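Local atomic coordinates of cellobiose 2-epimerase (Ruminococcus albus, PDB entry 3VW5), a protein that catalyses the reversible epimerization of cellobiose to 4-O-beta-D-glucopyranosyl-D-mannose, turning a glucose unit into mannose without prior modification of the sugar. Residues Y77-K81 against N82-D86; L258-E261 against D262-K265; N375-M378 against C379-I383. The protein carries 2 engineered substitutions. One frame throughout, in Å; residues are numbered along the deposited sequence.

How the contacts relate
The three contacts are local ones in an (alpha/alpha)6 barrel, and they follow one another along the chain. Contact 1 lies near the C-terminal end of helix 67-84. Contact 2 is the turn between helices 241-258 and 261-281, and contact 3 is two adjoining turns of helix 373-385. None of them touches another. The centres of contacts 1 and 2 are 35 Å apart, those of 1 and 3 26 Å, and those of 2 and 3 24 Å. Contact 3 is the deepest, 12 Å from the chain centre, against 20 Å and 23 Å. Helix 47-64 meets contacts 1 and 3, and helix 241-258 meets contacts 2 and 3. Two contacts thus shape helix ends, and one lies in the buried interior.

Contact 1 of 3, residues Y77-K81 against N82-D86; sequences YEFIK and NNCID
Glu-78 and Asn-82 meet through their polar ends, one helical turn apart. Asn-82 ND2 donates to Glu-78 OE2 at 3.0 Å. The carboxylate is met from above its plane, while OE2 lies almost in the plane of the Asn-82 amide. The other oxygen of this carboxylate, Glu-78 OE1, takes a salt bridge from Lys-81 NZ on its syn side, but tilted out of the carboxylate plane (2.9 Å). The Glu-78 chain is folded at chi2 (-80°), which brings the carboxylate back alongside the helix to serve both partners. Lys-81 has a second acidic partner in Glu-130. With alanine at Glu-78, the Asn-82 amide would probably lose its carboxylate acceptor and Lys-81 one of its two acidic partners.

Backbone bonds come next. Asn-82 N binds Glu-78 O at 2.9 Å, and Cys-84 N binds Ile-80 O at 2.7 Å. Asn-83 N is shared weakly between Phe-79 O and Ile-80 O. The helix widens into a pi-type turn at 82-84, near the C-terminal end of helix 67-84, one of the helices of the (alpha/alpha)6 barrel.

Around the Phe-79 ring, Cys-84 SG approaches obliquely, 3.7 Å from Phe-79 CE2, in a sulfur-aromatic contact. Asn-83 OD1 also comes to this ring obliquely. Phe-79 CG lies anti to the backbone N (chi1 -173°), so the ring reaches along the helix toward the later turn. The same ring stacks with His-50 of helix 47-64. Among the apolar touches, Ile-80 CG2 meets Cys-84 CB at 4.2 Å. Ile-85 CD1 comes to 4.1 Å from Lys-81 CA, and both residues also touch Leu-134 of helix 129-145.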
ATOM      1  N   TYR A  77      -1.564  15.925   6.585  1.00 37.32           N
ATOM      2  CA  TYR A  77      -0.295  16.069   7.293  1.00 41.00           C
ATOM      3  C   TYR A  77      -0.464  16.659   8.697  1.00 44.65           C
ATOM      4  O   TYR A  77       0.068  16.120   9.680  1.00 44.29           O
ATOM      5  CB  TYR A  77       0.673  16.922   6.482  1.00 38.01           C
ATOM      6  CG  TYR A  77       1.886  17.387   7.242  1.00 43.08           C
ATOM      7  CD1 TYR A  77       2.927  16.517   7.519  1.00 43.71           C
ATOM      8  CD2 TYR A  77       2.014  18.719   7.655  1.00 47.09           C
ATOM      9  CE1 TYR A  77       4.066  16.950   8.202  1.00 44.81           C
ATOM     10  CE2 TYR A  77       3.133  19.158   8.340  1.00 42.06           C
ATOM     11  CZ  TYR A  77       4.160  18.266   8.609  1.00 47.41           C
ATOM     12  OH  TYR A  77       5.285  18.683   9.283  1.00 51.47           O
ATOM     13  N   GLU A  78      -1.197  17.761   8.799  1.00 40.87           N
ATOM     14  CA  GLU A  78      -1.354  18.401  10.097  1.00 43.85           C
ATOM     15  C   GLU A  78      -2.002  17.439  11.078  1.00 44.05           C
ATOM     16  O   GLU A  78      -1.604  17.344  12.240  1.00 45.99           O
ATOM     17  CB  GLU A  78      -2.158  19.698   9.986  1.00 46.32           C
ATOM     18  CG  GLU A  78      -1.351  20.871   9.433  1.00 52.56           C
ATOM     19  CD  GLU A  78      -0.458  21.528  10.484  1.00 66.04           C
ATOM     20  OE1 GLU A  78       0.761  21.660  10.212  1.00 65.94           O
ATOM     21  OE2 GLU A  78      -0.967  21.926  11.573  1.00 66.24           O
ATOM     22  N   PHE A  79      -2.993  16.705  10.600  1.00 39.99           N
ATOM     23  CA  PHE A  79      -3.682  15.763  11.458  1.00 42.27           C
ATOM     24  C   PHE A  79      -2.701  14.725  12.015  1.00 42.61           C
ATOM     25  O   PHE A  79      -2.749  14.401  13.205  1.00 41.02           O
ATOM     26  CB  PHE A  79      -4.843  15.095  10.713  1.00 39.23           C
ATOM     27  CG  PHE A  79      -5.697  14.239  11.585  1.00 43.33           C
ATOM     28  CD1 PHE A  79      -6.618  14.817  12.456  1.00 43.03           C
ATOM     29  CD2 PHE A  79      -5.577  12.850  11.550  1.00 40.11           C
ATOM     30  CE1 PHE A  79      -7.410  14.027  13.279  1.00 41.73           C
ATOM     31  CE2 PHE A  79      -6.359  12.055  12.363  1.00 37.35           C
ATOM     32  CZ  PHE A  79      -7.283  12.644  13.233  1.00 40.56           C
ATOM     33  N   ILE A  80      -1.803  14.228  11.162  1.00 37.95           N
ATOM     34  CA  ILE A  80      -0.857  13.191  11.570  1.00 42.30           C
ATOM     35  C   ILE A  80       0.163  13.728  12.577  1.00 43.59           C
ATOM     36  O   ILE A  80       0.305  13.202  13.693  1.00 42.03           O
ATOM     37  CB  ILE A  80      -0.124  12.587  10.349  1.00 44.25           C
ATOM     38  CG1 ILE A  80      -1.085  11.746   9.513  1.00 37.84           C
ATOM     39  CG2 ILE A  80       1.075  11.748  10.779  1.00 36.19           C
ATOM     40  CD1 ILE A  80      -0.535  11.376   8.157  1.00 34.86           C
ATOM     41  N   LYS A  81       0.856  14.789  12.177  1.00 42.50           N
ATOM     42  CA  LYS A  81       1.825  15.460  13.037  1.00 42.78           C
ATOM     43  C   LYS A  81       1.261  15.825  14.411  1.00 39.92           C
ATOM     44  O   LYS A  81       1.883  15.555  15.432  1.00 47.13           O
ATOM     45  CB  LYS A  81       2.362  16.706  12.331  1.00 48.11           C
ATOM     46  CG  LYS A  81       3.371  17.507  13.132  1.00 45.77           C
ATOM     47  CD  LYS A  81       3.866  18.693  12.328  1.00 52.57           C
ATOM     48  CE  LYS A  81       2.816  19.789  12.254  1.00 55.84           C
ATOM     49  NZ  LYS A  81       3.289  20.913  11.392  1.00 67.73           N
ATOM     50  N   ASN A  82       0.077  16.414  14.444  1.00 41.86           N
ATOM     51  CA  ASN A  82      -0.463  16.932  15.703  1.00 43.84           C
ATOM     52  C   ASN A  82      -1.217  15.930  16.570  1.00 40.77           C
ATOM     53  O   ASN A  82      -1.496  16.212  17.728  1.00 47.99           O
ATOM     54  CB  ASN A  82      -1.333  18.178  15.460  1.00 43.66           C
ATOM     55  CG  ASN A  82      -0.604  19.262  14.664  1.00 46.59           C
ATOM     56  OD1 ASN A  82       0.608  19.429  14.785  1.00 51.87           O
ATOM     57  ND2 ASN A  82      -1.341  19.982  13.832  1.00 43.38           N
ATOM     58  N   ASN A  83      -1.565  14.769  16.030  1.00 44.53           N
ATOM     59  CA  ASN A  83      -2.340  13.812  16.823  1.00 44.59           C
ATOM     60  C   ASN A  83      -1.794  12.402  16.767  1.00 42.44           C
ATOM     61  O   ASN A  83      -1.880  11.669  17.738  1.00 43.48           O
ATOM     62  CB  ASN A  83      -3.820  13.776  16.399  1.00 41.21           C
ATOM     63  CG  ASN A  83      -4.522  15.111  16.593  1.00 49.50           C
ATOM     64  OD1 ASN A  83      -4.745  15.844  15.630  1.00 42.65           O
ATOM     65  ND2 ASN A  83      -4.882  15.430  17.844  1.00 52.81           N
ATOM     66  N   CYS A  84      -1.241  12.022  15.625  1.00 40.12           N
ATOM     67  CA  CYS A  84      -1.060  10.605  15.338  1.00 44.08           C
ATOM     68  C   CYS A  84       0.298  10.071  15.755  1.00 45.91           C
ATOM     69  O   CYS A  84       0.517   8.862  15.796  1.00 45.56           O
ATOM     70  CB  CYS A  84      -1.331  10.334  13.852  1.00 43.42           C
ATOM     71  SG  CYS A  84      -3.072  10.625  13.405  1.00 40.14           S
ATOM     72  N   ILE A  85       1.198  10.987  16.084  1.00 50.27           N
ATOM     73  CA  ILE A  85       2.563  10.638  16.420  1.00 42.80           C
ATOM     74  C   ILE A  85       2.739  10.575  17.936  1.00 46.99           C
ATOM     75  O   ILE A  85       2.304  11.475  18.662  1.00 49.19           O
ATOM     76  CB  ILE A  85       3.531  11.640  15.769  1.00 40.32           C
ATOM     77  CG1 ILE A  85       3.672  11.302  14.285  1.00 35.53           C
ATOM     78  CG2 ILE A  85       4.867  11.628  16.460  1.00 40.50           C
ATOM     79  CD1 ILE A  85       4.451  12.290  13.476  1.00 36.32           C
ATOM     80  N   ASP A  86       3.337   9.485  18.413  1.00 44.74           N
ATOM     81  CA  ASP A  86       3.667   9.356  19.821  1.00 41.57           C
ATOM     82  C   ASP A  86       5.074   9.914  20.015  1.00 45.88           C
ATOM     83  O   ASP A  86       6.060   9.225  19.788  1.00 44.53           O
ATOM     84  CB  ASP A  86       3.592   7.899  20.274  1.00 41.40           C
ATOM     85  CG  ASP A  86       3.725   7.747  21.782  1.00 45.17           C
ATOM     86  OD1 ASP A  86       4.186   8.711  22.435  1.00 44.38           O
ATOM     87  OD2 ASP A  86       3.380   6.667  22.319  1.00 42.57           O
TER

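Contact 2 of 3, residues L258-E261 against D262-K265; sequences LGDE and DLKK
Asp-260 OD2 is gripped by two backbone N-H groups. Asp-262 N donates to Asp-260 OD2 at 2.8 Å, nearly along the C-O axis of the carboxylate. Leu-263 N gives Asp-260 OD2 a second, weak bond at 3.5 Å. Asp-260 holds the N-cap position of helix 261-281, and these are its capping bonds. Its CG stands trans to the backbone N (chi1 -179°), which swings the carboxylate back over the first turn. Here it meets N-H groups that have no earlier turn to accept them, and its negative charge would probably be eased by the helix start. Asp-262 OD2 comes to 4.4 Å from Asp-260 OD2, and this like-charge approach probably works slightly against the cap.

The regular helix bonds begin at once. Lys-264 N binds Asp-260 O at 3.0 Å. Lys-265 N binds Glu-261 O, also at 3.0 Å.

Glu-261 and Lys-264 lie side by side, pointing the same way. Lys-264 NZ reaches Glu-261 OE1 on its syn side, but tilted out of the carboxylate plane, in a salt bridge of 3.2 Å. The bend of the lysine chain at chi3 (53°) turns the ammonium toward the acid. Lys-264 CG passes 3.4 Å from Asp-260 O on the way.

Gly-259 makes the break between the two helices, leaving helix 241-258 with a positive phi. Leu-258 CD1 and Leu-263 CD1 touch loosely across this turn at 4.4 Å. Leu-258 also packs on Ala-202 and Leu-205 of helix 199-216, and Leu-263 rests on Cys-255 of helix 241-258, so the exposed turn is tied to helices 199-216 and 241-258.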
ATOM      1  N   LEU A 258      17.878   2.943  -5.627  1.00 49.71           N
ATOM      2  CA  LEU A 258      19.221   2.720  -5.098  1.00 51.35           C
ATOM      3  C   LEU A 258      20.253   2.894  -6.205  1.00 54.61           C
ATOM      4  O   LEU A 258      21.334   3.441  -5.989  1.00 55.90           O
ATOM      5  CB  LEU A 258      19.338   1.333  -4.461  1.00 48.22           C
ATOM      6  CG  LEU A 258      18.622   1.263  -3.111  1.00 46.46           C
ATOM      7  CD1 LEU A 258      18.681  -0.120  -2.496  1.00 47.43           C
ATOM      8  CD2 LEU A 258      19.238   2.295  -2.188  1.00 48.64           C
ATOM      9  N   GLY A 259      19.895   2.437  -7.398  1.00 56.27           N
ATOM     10  CA  GLY A 259      20.750   2.580  -8.557  1.00 52.69           C
ATOM     11  C   GLY A 259      21.915   1.614  -8.586  1.00 54.23           C
ATOM     12  O   GLY A 259      22.889   1.853  -9.282  1.00 59.75           O
ATOM     13  N   ASP A 260      21.824   0.528  -7.823  1.00 60.50           N
ATOM     14  CA  ASP A 260      22.799  -0.563  -7.918  1.00 56.75           C
ATOM     15  C   ASP A 260      22.374  -1.521  -9.029  1.00 61.42           C
ATOM     16  O   ASP A 260      21.327  -2.178  -8.940  1.00 59.25           O
ATOM     17  CB  ASP A 260      22.931  -1.300  -6.580  1.00 58.25           C
ATOM     18  CG  ASP A 260      23.958  -2.437  -6.616  1.00 69.79           C
ATOM     19  OD1 ASP A 260      24.425  -2.832  -5.518  1.00 74.70           O
ATOM     20  OD2 ASP A 260      24.301  -2.941  -7.719  1.00 66.86           O
ATOM     21  N   GLU A 261      23.201  -1.589 -10.071  1.00 65.24           N
ATOM     22  CA  GLU A 261      22.890  -2.335 -11.283  1.00 64.11           C
ATOM     23  C   GLU A 261      22.856  -3.839 -11.056  1.00 61.34           C
ATOM     24  O   GLU A 261      22.121  -4.558 -11.733  1.00 61.41           O
ATOM     25  CB  GLU A 261      23.890  -1.993 -12.384  1.00 65.62           C
ATOM     26  CG  GLU A 261      23.865  -0.521 -12.771  1.00 69.10           C
ATOM     27  CD  GLU A 261      22.538  -0.087 -13.396  1.00 72.57           C
ATOM     28  OE1 GLU A 261      22.039   1.012 -13.036  1.00 70.80           O
ATOM     29  OE2 GLU A 261      22.000  -0.839 -14.247  1.00 70.21           O
ATOM     30  N   ASP A 262      23.650  -4.314 -10.106  1.00 61.10           N
ATOM     31  CA  ASP A 262      23.639  -5.735  -9.760  1.00 62.96           C
ATOM     32  C   ASP A 262      22.341  -6.165  -9.060  1.00 59.82           C
ATOM     33  O   ASP A 262      21.766  -7.206  -9.394  1.00 57.05           O
ATOM     34  CB  ASP A 262      24.875  -6.101  -8.937  1.00 67.02           C
ATOM     35  CG  ASP A 262      26.138  -6.173  -9.792  1.00 77.07           C
ATOM     36  OD1 ASP A 262      26.029  -6.507 -11.000  1.00 69.84           O
ATOM     37  OD2 ASP A 262      27.235  -5.894  -9.259  1.00 76.55           O
ATOM     38  N   LEU A 263      21.876  -5.366  -8.102  1.00 55.74           N
ATOM     39  CA  LEU A 263      20.550  -5.583  -7.532  1.00 54.29           C
ATOM     40  C   LEU A 263      19.471  -5.523  -8.613  1.00 53.42           C
ATOM     41  O   LEU A 263      18.677  -6.459  -8.763  1.00 53.17           O
ATOM     42  CB  LEU A 263      20.238  -4.570  -6.427  1.00 53.82           C
ATOM     43  CG  LEU A 263      20.879  -4.835  -5.061  1.00 55.46           C
ATOM     44  CD1 LEU A 263      20.432  -3.796  -4.064  1.00 51.09           C
ATOM     45  CD2 LEU A 263      20.564  -6.238  -4.555  1.00 46.18           C
ATOM     46  N   LYS A 264      19.445  -4.428  -9.367  1.00 50.42           N
ATOM     47  CA  LYS A 264      18.430  -4.258 -10.402  1.00 50.89           C
ATOM     48  C   LYS A 264      18.307  -5.480 -11.306  1.00 50.25           C
ATOM     49  O   LYS A 264      17.201  -5.955 -11.559  1.00 49.07           O
ATOM     50  CB  LYS A 264      18.682  -3.003 -11.237  1.00 47.53           C
ATOM     51  CG  LYS A 264      18.362  -1.726 -10.496  1.00 51.07           C
ATOM     52  CD  LYS A 264      18.919  -0.517 -11.215  1.00 54.29           C
ATOM     53  CE  LYS A 264      18.466  -0.495 -12.658  1.00 54.82           C
ATOM     54  NZ  LYS A 264      18.841   0.790 -13.303  1.00 53.28           N
ATOM     55  N   LYS A 265      19.434  -5.993 -11.786  1.00 51.23           N
ATOM     56  CA  LYS A 265      19.402  -7.118 -12.716  1.00 57.53           C
ATOM     57  C   LYS A 265      18.923  -8.360 -11.968  1.00 52.50           C
ATOM     58  O   LYS A 265      18.134  -9.160 -12.485  1.00 51.19           O
ATOM     59  CB  LYS A 265      20.791  -7.351 -13.343  1.00 53.85           C
ATOM     60  CG  LYS A 265      20.785  -8.241 -14.588  1.00 69.84           C
ATOM     61  CD  LYS A 265      21.874  -9.324 -14.535  1.00 73.37           C
ATOM     62  CE  LYS A 265      21.303 -10.726 -14.861  1.00 85.93           C
ATOM     63  NZ  LYS A 265      22.184 -11.878 -14.442  1.00 75.44           N
TER

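Contact 3 of 3, residues N375-M378 against C379-I383; sequences NGRM and CMEVI
Met-380 rests its terminal methyl against the Gly-376 carbonyl. Met-380 CE lies 3.4 Å from Gly-376 O. Met-378 and Cys-379 are neighbours in sequence that also touch through their side chains. The Met-378 chain, bent at chi3 (64°), brings Met-378 CE to 3.5 Å from Cys-379 SG. Further along, Met-378 CG lies 4.3 Å from Val-382 CG2.

The backbone bonds are those of an ordinary alpha helix. Glu-381 N binds Arg-377 O at 2.8 Å. Cys-379 N to Asn-375 O, Met-380 N to Gly-376 O and Val-382 N to Met-378 O repeat the pattern. They belong to a buried part of helix 373-385 in the (alpha/alpha)6 barrel.

Arg-377 and Glu-381 run alongside each other, with Arg-377 CG and Glu-381 CG 4.0 Å apart. Their charged ends do not pair, and the guanidinium and carboxylate planes stand 86° apart. The Arg-377 guanidinium instead forms salt bridges with Glu-187, Glu-246 and Glu-308. Glu-381 binds Arg-253 of helix 241-258, and it also pairs with Arg-385, one turn on in its own helix. Asn-375 sends ND2 to Glu-348, and its OD1 takes a weak bond from Gly-376 N.

The helix thus carries different chemistry on different sides. Cys-379 faces helix 2-19, and Met-378 and Val-382 pack on helix 303-318. Arg-377 and Glu-381 share only their aliphatic parts with each other. The three glutamates of Arg-377, and Arg-253 beside Glu-381, all lie on other helices, so these charges probably help tie helix 373-385 to its neighbours in the barrel.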
ATOM      1  N   ASN A 375      -5.687   2.604  -5.451  1.00 32.71           N
ATOM      2  CA  ASN A 375      -6.263   2.933  -6.753  1.00 35.36           C
ATOM      3  C   ASN A 375      -5.729   4.261  -7.299  1.00 39.41           C
ATOM      4  O   ASN A 375      -5.506   4.405  -8.522  1.00 37.74           O
ATOM      5  CB  ASN A 375      -7.800   2.864  -6.746  1.00 33.63           C
ATOM      6  CG  ASN A 375      -8.408   3.719  -5.670  1.00 37.28           C
ATOM      7  OD1 ASN A 375      -7.693   4.389  -4.925  1.00 37.81           O
ATOM      8  ND2 ASN A 375      -9.732   3.716  -5.582  1.00 37.30           N
ATOM      9  N   GLY A 376      -5.511   5.213  -6.386  1.00 37.60           N
ATOM     10  CA  GLY A 376      -4.747   6.420  -6.676  1.00 35.41           C
ATOM     11  C   GLY A 376      -3.368   6.129  -7.252  1.00 34.94           C
ATOM     12  O   GLY A 376      -2.989   6.654  -8.309  1.00 36.22           O
ATOM     13  N   ARG A 377      -2.611   5.264  -6.583  1.00 34.95           N
ATOM     14  CA  ARG A 377      -1.265   4.968  -7.064  1.00 38.76           C
ATOM     15  C   ARG A 377      -1.264   4.380  -8.473  1.00 38.41           C
ATOM     16  O   ARG A 377      -0.431   4.748  -9.294  1.00 39.09           O
ATOM     17  CB  ARG A 377      -0.492   4.075  -6.098  1.00 34.80           C
ATOM     18  CG  ARG A 377       1.005   4.087  -6.376  1.00 34.01           C
ATOM     19  CD  ARG A 377       1.796   3.453  -5.243  1.00 36.48           C
ATOM     20  NE  ARG A 377       1.387   2.071  -5.011  1.00 39.11           N
ATOM     21  CZ  ARG A 377       1.874   1.292  -4.053  1.00 37.44           C
ATOM     22  NH1 ARG A 377       2.812   1.748  -3.234  1.00 39.44           N
ATOM     23  NH2 ARG A 377       1.425   0.053  -3.921  1.00 35.44           N
ATOM     24  N   MET A 378      -2.209   3.485  -8.761  1.00 39.32           N
ATOM     25  CA  MET A 378      -2.293   2.878 -10.098  1.00 42.24           C
ATOM     26  C   MET A 378      -2.494   3.928 -11.193  1.00 38.96           C
ATOM     27  O   MET A 378      -1.854   3.886 -12.247  1.00 34.49           O
ATOM     28  CB  MET A 378      -3.418   1.846 -10.162  1.00 37.29           C
ATOM     29  CG  MET A 378      -3.584   1.188 -11.518  1.00 34.06           C
ATOM     30  SD  MET A 378      -5.319   0.818 -11.828  1.00 44.78           S
ATOM     31  CE  MET A 378      -6.027   2.468 -11.871  1.00 40.18           C
ATOM     32  N   CYS A 379      -3.393   4.868 -10.943  1.00 40.02           N
ATOM     33  CA  CYS A 379      -3.649   5.903 -11.925  1.00 37.53           C
ATOM     34  C   CYS A 379      -2.359   6.670 -12.199  1.00 42.56           C
ATOM     35  O   CYS A 379      -1.929   6.787 -13.362  1.00 39.56           O
ATOM     36  CB  CYS A 379      -4.786   6.813 -11.471  1.00 36.26           C
ATOM     37  SG  CYS A 379      -6.357   5.918 -11.249  1.00 42.86           S
ATOM     38  N   MET A 380      -1.720   7.138 -11.128  1.00 37.63           N
ATOM     39  CA  MET A 380      -0.487   7.906 -11.253  1.00 33.20           C
ATOM     40  C   MET A 380       0.654   7.123 -11.867  1.00 37.31           C
ATOM     41  O   MET A 380       1.418   7.669 -12.667  1.00 47.14           O
ATOM     42  CB  MET A 380      -0.084   8.492  -9.909  1.00 37.98           C
ATOM     43  CG  MET A 380      -1.188   9.348  -9.351  1.00 44.32           C
ATOM     44  SD  MET A 380      -0.820  10.152  -7.799  1.00 50.34           S
ATOM     45  CE  MET A 380      -2.125   9.506  -6.741  1.00 37.99           C
ATOM     46  N   GLU A 381       0.775   5.848 -11.522  1.00 35.07           N
ATOM     47  CA  GLU A 381       1.875   5.051 -12.043  1.00 35.61           C
ATOM     48  C   GLU A 381       1.718   4.830 -13.536  1.00 38.43           C
ATOM     49  O   GLU A 381       2.705   4.754 -14.271  1.00 42.12           O
ATOM     50  CB  GLU A 381       1.978   3.712 -11.309  1.00 36.77           C
ATOM     51  CG  GLU A 381       2.738   3.761  -9.985  1.00 33.61           C
ATOM     52  CD  GLU A 381       4.263   3.893 -10.148  1.00 44.40           C
ATOM     53  OE1 GLU A 381       4.820   3.416 -11.176  1.00 39.69           O
ATOM     54  OE2 GLU A 381       4.903   4.468  -9.228  1.00 37.05           O
ATOM     55  N   VAL A 382       0.466   4.724 -13.975  1.00 40.87           N
ATOM     56  CA  VAL A 382       0.142   4.435 -15.370  1.00 40.50           C
ATOM     57  C   VAL A 382       0.454   5.667 -16.184  1.00 46.31           C
ATOM     58  O   VAL A 382       1.122   5.600 -17.227  1.00 47.26           O
ATOM     59  CB  VAL A 382      -1.349   4.085 -15.548  1.00 44.69           C
ATOM     60  CG1 VAL A 382      -1.756   4.208 -17.016  1.00 45.90           C
ATOM     61  CG2 VAL A 382      -1.649   2.682 -15.015  1.00 40.97           C
ATOM     62  N   ILE A 383      -0.037   6.793 -15.680  1.00 42.73           N
ATOM     63  CA  ILE A 383       0.220   8.089 -16.268  1.00 42.98           C
ATOM     64  C   ILE A 383       1.722   8.293 -16.426  1.00 47.95           C
ATOM     65  O   ILE A 383       2.215   8.621 -17.508  1.00 51.05           O
ATOM     66  CB  ILE A 383      -0.364   9.213 -15.383  1.00 35.60           C
ATOM     67  CG1 ILE A 383      -1.876   9.309 -15.592  1.00 34.21           C
ATOM     68  CG2 ILE A 383       0.325  10.538 -15.681  1.00 34.57           C
ATOM     69  CD1 ILE A 383      -2.561  10.235 -14.634  1.00 38.64           C
TER